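Local coordinates for protein alkylhydroperoxidase AhpD core (Rhodospirillum rubrum, PDB 2OUW) that is probably an oxidoreductase of the carboxymuconolactone decarboxylase family, with an AhpD-like core that may reduce hydroperoxides through a pair of cysteines, at residues G99-P102 and A103-A106; L121-A124 and M125-P128. All blocks are in the same frame, centred on the assembly; numbering follows the deposited sequence.

Contact 1 of 2, residues G99-P102 and A103-A106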
loop_
_atom_site.group_PDB
_atom_site.type_symbol
_atom_site.label_atom_id
_atom_site.label_comp_id
_atom_site.label_asym_id
_atom_site.label_seq_id
_atom_site.Cartn_x
_atom_site.Cartn_y
_atom_site.Cartn_z
ATOM N N GLY B 99 18.876 0.788 -21.952
ATOM C CA GLY B 99 18.997 2.059 -22.679
ATOM C C GLY B 99 18.339 3.306 -22.094
ATOM O O GLY B 99 18.367 4.371 -22.715
HETATM N N MSE B 100 17.748 3.205 -20.901
HETATM C CA MSE B 100 17.113 4.378 -20.286
HETATM C C MSE B 100 18.121 5.508 -20.131
HETATM O O MSE B 100 19.195 5.328 -19.552
HETATM C CB MSE B 100 16.505 4.033 -18.928
HETATM C CG MSE B 100 15.636 5.160 -18.381
HETATM SE SE MSE B 100 14.745 4.703 -16.781
HETATM C CE MSE B 100 16.432 4.498 -15.788
ATOM N N THR B 101 17.779 6.645 -20.728
ATOM C CA THR B 101 18.536 7.879 -20.639
ATOM C C THR B 101 18.159 8.639 -19.356
ATOM O O THR B 101 17.105 8.377 -18.753
ATOM C CB THR B 101 18.253 8.792 -21.853
ATOM O OG1 THR B 101 16.879 9.201 -21.855
ATOM C CG2 THR B 101 18.595 8.088 -23.174
ATOM N N PRO B 102 19.033 9.564 -18.914
ATOM C CA PRO B 102 18.681 10.519 -17.854
ATOM C C PRO B 102 17.351 11.223 -18.072
ATOM O O PRO B 102 16.534 11.306 -17.146
ATOM C CB PRO B 102 19.826 11.525 -17.901
ATOM C CG PRO B 102 20.981 10.717 -18.329
ATOM C CD PRO B 102 20.436 9.715 -19.326
ATOM N N ALA B 103 17.149 11.748 -19.279
ATOM C CA ALA B 103 15.884 12.388 -19.639
ATOM C C ALA B 103 14.672 11.448 -19.438
ATOM O O ALA B 103 13.638 11.849 -18.891
ATOM C CB ALA B 103 15.952 12.837 -21.056
ATOM N N GLN B 104 14.807 10.203 -19.893
ATOM C CA GLN B 104 13.730 9.229 -19.770
ATOM C C GLN B 104 13.476 8.884 -18.304
ATOM O O GLN B 104 12.338 8.824 -17.876
ATOM C CB GLN B 104 14.044 7.957 -20.565
ATOM C CG GLN B 104 13.946 8.139 -22.082
ATOM C CD GLN B 104 14.456 6.931 -22.834
ATOM O OE1 GLN B 104 15.439 6.306 -22.448
ATOM N NE2 GLN B 104 13.786 6.600 -23.926
ATOM N N HIS B 105 14.551 8.690 -17.549
ATOM C CA HIS B 105 14.459 8.413 -16.114
ATOM C C HIS B 105 13.720 9.512 -15.368
ATOM O O HIS B 105 12.868 9.241 -14.518
ATOM C CB HIS B 105 15.881 8.239 -15.535
ATOM C CG HIS B 105 15.902 7.622 -14.169
ATOM N ND1 HIS B 105 17.035 7.573 -13.396
ATOM C CD2 HIS B 105 14.926 7.022 -13.444
ATOM C CE1 HIS B 105 16.764 6.957 -12.258
ATOM N NE2 HIS B 105 15.490 6.611 -12.260
ATOM N N ALA B 106 14.035 10.756 -15.704
ATOM C CA ALA B 106 13.456 11.908 -15.040
ATOM C C ALA B 106 11.953 11.941 -15.298
ATOM O O ALA B 106 11.155 12.203 -14.390
ATOM C CB ALA B 106 14.110 13.159 -15.520
HETATM O O HOH W 1 16.494 5.087 -24.644
#
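Thr101 and Gln104 reach toward each other across the first turn of helix 102-125 and trade bonds as a capping box. Thr101 holds OG1 between its own backbone N and carbonyl carbon (chi1 64°), which points the hydroxyl at the start of the helix, where it accepts from Gln104 N at 3.0 Å. In return Gln104, extended beyond CG, passes the threonine at a slant, with CG 3.1 Å from Thr101 OG1, and lays OE1 against Thr101 N at 2.9 Å; the N-H meets a lone pair in the carbonyl plane, and the bond is nearly straight at 169°. A water bridges Gly99 O and Gln104 OE1, giving to both, so the amide oxygen also ties in the Schellman turn that ends helix 85-97, with Gly99 at its positive-phi C-prime position. Met100, a selenomethionine, runs beside Gln104 but heads the other way, its CG 3.9 Å from Gln104 CB. Its chain bends only at the last torsion (chi3 64°) and sets CE over one face of the His105 ring, 3.8 Å from the centroid, a CH-pi contact displaced toward the rim. In the backbone, His105 N bonds to Thr101 O at 2.8 Å. Leu69 lies against both Met100 and Gln104, while Val5 of a second subunit packs on His105. With only an alanine at Gln104, Thr101 N and the bridging water would probably lose their shared acceptor. Chemically, the box satisfies two amide N-H groups at the helix start with side-chain oxygens, beside a buried methyl-on-imidazole contact.

Contact 2 of 2, residues L121-A124 and M125-P128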
loop_
_atom_site.group_PDB
_atom_site.type_symbol
_atom_site.label_atom_id
_atom_site.label_comp_id
_atom_site.label_asym_id
_atom_site.label_seq_id
_atom_site.Cartn_x
_atom_site.Cartn_y
_atom_site.Cartn_z
ATOM N N LEU B 121 -5.438 12.009 -4.154
ATOM C CA LEU B 121 -6.512 13.000 -4.257
ATOM C C LEU B 121 -7.839 12.372 -4.639
ATOM O O LEU B 121 -8.847 12.627 -3.989
ATOM C CB LEU B 121 -6.139 14.093 -5.252
ATOM C CG LEU B 121 -4.988 15.009 -4.834
ATOM C CD1 LEU B 121 -4.512 15.900 -5.969
ATOM C CD2 LEU B 121 -5.389 15.839 -3.606
ATOM N N VAL B 122 -7.838 11.516 -5.665
ATOM C CA VAL B 122 -9.053 10.801 -6.056
ATOM C C VAL B 122 -9.594 9.961 -4.881
ATOM O O VAL B 122 -10.782 9.922 -4.633
ATOM C CB VAL B 122 -8.790 9.916 -7.273
ATOM C CG1 VAL B 122 -9.967 8.970 -7.524
ATOM C CG2 VAL B 122 -8.525 10.783 -8.493
ATOM N N THR B 123 -8.703 9.329 -4.145
ATOM C CA THR B 123 -9.110 8.454 -3.061
ATOM C C THR B 123 -9.693 9.265 -1.929
ATOM O O THR B 123 -10.696 8.883 -1.348
ATOM C CB THR B 123 -7.906 7.602 -2.602
ATOM O OG1 THR B 123 -7.518 6.782 -3.697
ATOM C CG2 THR B 123 -8.240 6.735 -1.455
ATOM N N ALA B 124 -9.086 10.404 -1.633
ATOM C CA ALA B 124 -9.605 11.260 -0.576
ATOM C C ALA B 124 -10.975 11.856 -0.946
ATOM O O ALA B 124 -11.832 12.049 -0.071
ATOM C CB ALA B 124 -8.625 12.350 -0.281
HETATM N N MSE B 125 -11.177 12.147 -2.234
HETATM C CA MSE B 125 -12.436 12.727 -2.729
HETATM C C MSE B 125 -13.520 11.686 -3.042
HETATM O O MSE B 125 -14.693 12.042 -3.238
HETATM C CB MSE B 125 -12.165 13.583 -3.978
HETATM C CG MSE B 125 -11.357 14.833 -3.666
HETATM SE SE MSE B 125 -11.107 16.005 -5.158
HETATM C CE MSE B 125 -10.057 14.871 -6.289
ATOM N N GLN B 126 -13.120 10.420 -3.108
ATOM C CA GLN B 126 -13.983 9.320 -3.463
ATOM C C GLN B 126 -14.749 9.615 -4.759
ATOM O O GLN B 126 -15.962 9.394 -4.849
ATOM C CB GLN B 126 -14.939 9.009 -2.300
ATOM C CG GLN B 126 -14.261 8.356 -1.129
ATOM C CD GLN B 126 -13.820 6.979 -1.473
ATOM O OE1 GLN B 126 -14.654 6.108 -1.710
ATOM N NE2 GLN B 126 -12.511 6.759 -1.525
ATOM N N ILE B 127 -14.010 10.098 -5.758
ATOM C CA ILE B 127 -14.574 10.451 -7.052
ATOM C C ILE B 127 -15.220 9.199 -7.622
ATOM O O ILE B 127 -14.551 8.175 -7.742
ATOM C CB ILE B 127 -13.502 10.934 -8.102
ATOM C CG1 ILE B 127 -12.661 12.108 -7.584
ATOM C CG2 ILE B 127 -14.211 11.338 -9.413
ATOM C CD1 ILE B 127 -13.472 13.367 -7.212
ATOM N N PRO B 128 -16.516 9.270 -7.967
ATOM C CA PRO B 128 -17.157 8.162 -8.646
ATOM C C PRO B 128 -16.814 8.073 -10.137
ATOM O O PRO B 128 -16.622 9.106 -10.794
ATOM C CB PRO B 128 -18.644 8.478 -8.495
ATOM C CG PRO B 128 -18.682 9.939 -8.460
ATOM C CD PRO B 128 -17.457 10.387 -7.759
#
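Met125, a selenomethionine, folds back over the backbone of Leu121: its chain bends at the last torsion (chi3 -65°) and brings CE to 3.4 Å from Leu121 O and 4.1 Å from Leu121 CB. The same carbonyl oxygen takes the ordinary helical bond from Met125 N at 3.0 Å. Gln126 then leaves the helix with positive phi and turns its side chain back toward Thr123. A bend at chi2 (-69°) swings the amide back to the helix end, where NE2 gives a nearly straight bond to Thr123 O, 2.8 Å long at 168°. The donor sits on a lone pair in the carbonyl plane, and the acceptor lies close to the plane of the glutamine amide, so neither group is twisted out of line. Because Thr123 O can only accept, it calls for NE2 on its side, and Ser85 OG of the fourth subunit holds the other end of the amide through OE1. Beyond the turn, Ile127 crosses Val122 at about a right angle, its CB 4.1 Å from Val122 CG1, and Ile38 of the third subunit also packs on Val122. Val122 O receives two weak bonds, from Gln126 N and from Ile127 N, the latter at 3.4 Å. Thr4 of the third subunit takes up Ala124 O through its hydroxyl. This is a helix C-terminus turned by a residue of positive phi, with a side-chain amide hydrogen-bonded to one of the last carbonyls and an apolar Val122-Ile127 contact across the exit, here buried between subunits of the hexameric assembly.

Going from the N terminus, the chain leaves helix 85-97, makes the short turn at 99-102 and enters helix 102-125, and contact 1 closes that turn onto the first residues of the new helix. The chain then runs the length of this helix before contact 2 closes its far end onto the segment 125-128. The two contacts are in series, neither nested nor crossed, with centres about 32 Å apart and nearest atoms about 18 Å apart. Contact 1 joins the helix to helices 68-81 and 85-97 of its own chain and also meets the second and third subunits; contact 2 lies far from the chain's centre, among residues of the third and fourth subunits.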